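Local structure of oxysterol-binding protein homolog 3 (Saccharomyces cerevisiae, 4IC4) at residues F97-A102 against D229-L234. The protein carries lipids between membranes in a hydrophobic pocket of its OSBP-related domain, in non-vesicular transport coupled to phosphoinositides, and helps maintain sterol distribution in the cell. Residues are numbered along the deposited sequence; the frame is centred on the assembly and turned at random.
Sequences FVSAFA and DKSHIL
Ser99 and Ser231 meet hydroxyl to hydroxyl, with the OG of Ser231 donating to the OG of Ser99 at 2.8 Å. On the helix, Ser99 has its OG beside the backbone N and anti to the carbonyl carbon (chi1 -65°). That turn lets the same oxygen bond back to the carbonyl oxygen of Ile95, one turn earlier, while receiving the proton from the strand. Ser231 carries its OG anti to the backbone N (chi1 -178°). It reaches the partner at nearly a right angle, the CB-OG bond of Ser231 making about 92° with the line to the OG of Ser99, so the CB of Ser231 also comes within 3.2 Å of that oxygen. The CA atoms of Ser99 and Ser231, the nearest pair across the contact, are 6.9 Å apart, a spacing the two short side chains span through their hydroxyls. This joins helix 94-104 to strand 230-235 in the curled antiparallel wall of the OSBP-related domain, a beta barrel; Val98 packs on Val223 of the adjoining strand, and the phosphoinositide-binding residues lie elsewhere. Two residues along the strand, Ile233 also directs its CB toward the helix, its CD1 coming to 4.6 Å of the OG of Ser99, near but short of a contact. An alanine in place of Ser99 is likely to leave the buried Ser231 hydroxyl without its acceptor. Within the barrel wall, the Ser231 side chain touches Val250 and Ile252 of strand 247-253.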
loop_
_atom_site.group_PDB
_atom_site.type_symbol
_atom_site.label_atom_id
_atom_site.label_comp_id
_atom_site.label_asym_id
_atom_site.label_seq_id
_atom_site.Cartn_x
_atom_site.Cartn_y
_atom_site.Cartn_z
ATOM N N PHE A 97 0.685 -19.784 0.884
ATOM C CA PHE A 97 -0.268 -18.721 1.165
ATOM C C PHE A 97 0.417 -17.374 1.366
ATOM O O PHE A 97 -0.149 -16.326 1.041
ATOM C CB PHE A 97 -1.127 -19.106 2.371
ATOM C CG PHE A 97 -1.948 -20.338 2.135
ATOM C CD1 PHE A 97 -1.423 -21.599 2.391
ATOM C CD2 PHE A 97 -3.208 -20.243 1.557
ATOM C CE1 PHE A 97 -2.141 -22.751 2.064
ATOM C CE2 PHE A 97 -3.933 -21.388 1.226
ATOM C CZ PHE A 97 -3.396 -22.641 1.480
ATOM N N VAL A 98 1.635 -17.395 1.898
ATOM C CA VAL A 98 2.370 -16.148 2.075
ATOM C C VAL A 98 2.685 -15.614 0.676
ATOM O O VAL A 98 2.635 -14.409 0.435
ATOM C CB VAL A 98 3.682 -16.367 2.865
ATOM C CG1 VAL A 98 4.499 -15.081 2.894
ATOM C CG2 VAL A 98 3.362 -16.804 4.284
ATOM N N SER A 99 2.988 -16.516 -0.254
ATOM C CA SER A 99 3.282 -16.109 -1.623
ATOM C C SER A 99 2.041 -15.479 -2.255
ATOM O O SER A 99 2.127 -14.458 -2.937
ATOM C CB SER A 99 3.734 -17.311 -2.453
ATOM O OG SER A 99 4.966 -17.818 -1.969
ATOM N N ALA A 100 0.884 -16.094 -2.030
ATOM C CA ALA A 100 -0.365 -15.563 -2.569
ATOM C C ALA A 100 -0.573 -14.160 -2.004
ATOM O O ALA A 100 -0.955 -13.233 -2.724
ATOM C CB ALA A 100 -1.536 -16.469 -2.176
ATOM N N PHE A 101 -0.322 -14.009 -0.709
ATOM C CA PHE A 101 -0.476 -12.711 -0.063
ATOM C C PHE A 101 0.459 -11.681 -0.688
ATOM O O PHE A 101 0.051 -10.561 -0.982
ATOM C CB PHE A 101 -0.178 -12.821 1.434
ATOM C CG PHE A 101 -0.224 -11.501 2.156
ATOM C CD1 PHE A 101 -1.444 -10.909 2.474
ATOM C CD2 PHE A 101 0.951 -10.834 2.482
ATOM C CE1 PHE A 101 -1.490 -9.666 3.108
ATOM C CE2 PHE A 101 0.915 -9.587 3.117
ATOM C CZ PHE A 101 -0.311 -9.005 3.431
ATOM N N ALA A 102 1.713 -12.072 -0.902
ATOM C CA ALA A 102 2.713 -11.175 -1.473
ATOM C C ALA A 102 2.349 -10.641 -2.854
ATOM O O ALA A 102 2.672 -9.504 -3.194
ATOM C CB ALA A 102 4.064 -11.878 -1.531
ATOM N N ASP A 229 12.705 -22.571 3.203
ATOM C CA ASP A 229 11.829 -22.595 2.037
ATOM C C ASP A 229 11.969 -21.318 1.216
ATOM O O ASP A 229 12.234 -20.244 1.753
ATOM C CB ASP A 229 10.371 -22.744 2.477
ATOM C CG ASP A 229 10.124 -24.017 3.254
ATOM O OD1 ASP A 229 9.828 -25.058 2.628
ATOM O OD2 ASP A 229 10.235 -23.975 4.495
ATOM N N LYS A 230 11.795 -21.443 -0.093
ATOM C CA LYS A 230 11.871 -20.291 -0.975
ATOM C C LYS A 230 10.791 -20.403 -2.035
ATOM O O LYS A 230 10.467 -21.497 -2.498
ATOM C CB LYS A 230 13.242 -20.206 -1.652
ATOM C CG LYS A 230 13.582 -21.398 -2.529
ATOM C CD LYS A 230 14.844 -21.146 -3.344
ATOM C CE LYS A 230 14.631 -20.035 -4.360
ATOM N NZ LYS A 230 13.515 -20.354 -5.297
ATOM N N SER A 231 10.218 -19.264 -2.405
ATOM C CA SER A 231 9.187 -19.229 -3.425
ATOM C C SER A 231 9.668 -18.274 -4.506
ATOM O O SER A 231 10.095 -17.157 -4.214
ATOM C CB SER A 231 7.864 -18.737 -2.836
ATOM O OG SER A 231 6.838 -18.751 -3.812
ATOM N N HIS A 232 9.606 -18.725 -5.753
ATOM C CA HIS A 232 10.046 -17.926 -6.885
ATOM C C HIS A 232 8.852 -17.566 -7.761
ATOM O O HIS A 232 8.232 -18.436 -8.372
ATOM C CB HIS A 232 11.091 -18.717 -7.680
ATOM C CG HIS A 232 11.696 -17.957 -8.818
ATOM N ND1 HIS A 232 11.091 -17.860 -10.053
ATOM C CD2 HIS A 232 12.849 -17.256 -8.907
ATOM C CE1 HIS A 232 11.849 -17.133 -10.854
ATOM N NE2 HIS A 232 12.921 -16.754 -10.183
ATOM N N ILE A 233 8.529 -16.277 -7.811
ATOM C CA ILE A 233 7.402 -15.795 -8.601
ATOM C C ILE A 233 7.895 -15.133 -9.878
ATOM O O ILE A 233 8.667 -14.180 -9.826
ATOM C CB ILE A 233 6.558 -14.756 -7.817
ATOM C CG1 ILE A 233 6.004 -15.379 -6.534
ATOM C CG2 ILE A 233 5.410 -14.261 -8.676
ATOM C CD1 ILE A 233 7.007 -15.486 -5.409
ATOM N N LEU A 234 7.451 -15.647 -11.020
ATOM C CA LEU A 234 7.847 -15.088 -12.306
ATOM C C LEU A 234 6.625 -14.613 -13.078
ATOM O O LEU A 234 5.673 -15.365 -13.279
ATOM C CB LEU A 234 8.615 -16.125 -13.135
ATOM C CG LEU A 234 7.938 -17.461 -13.447
ATOM C CD1 LEU A 234 8.734 -18.192 -14.517
ATOM C CD2 LEU A 234 7.836 -18.304 -12.186
#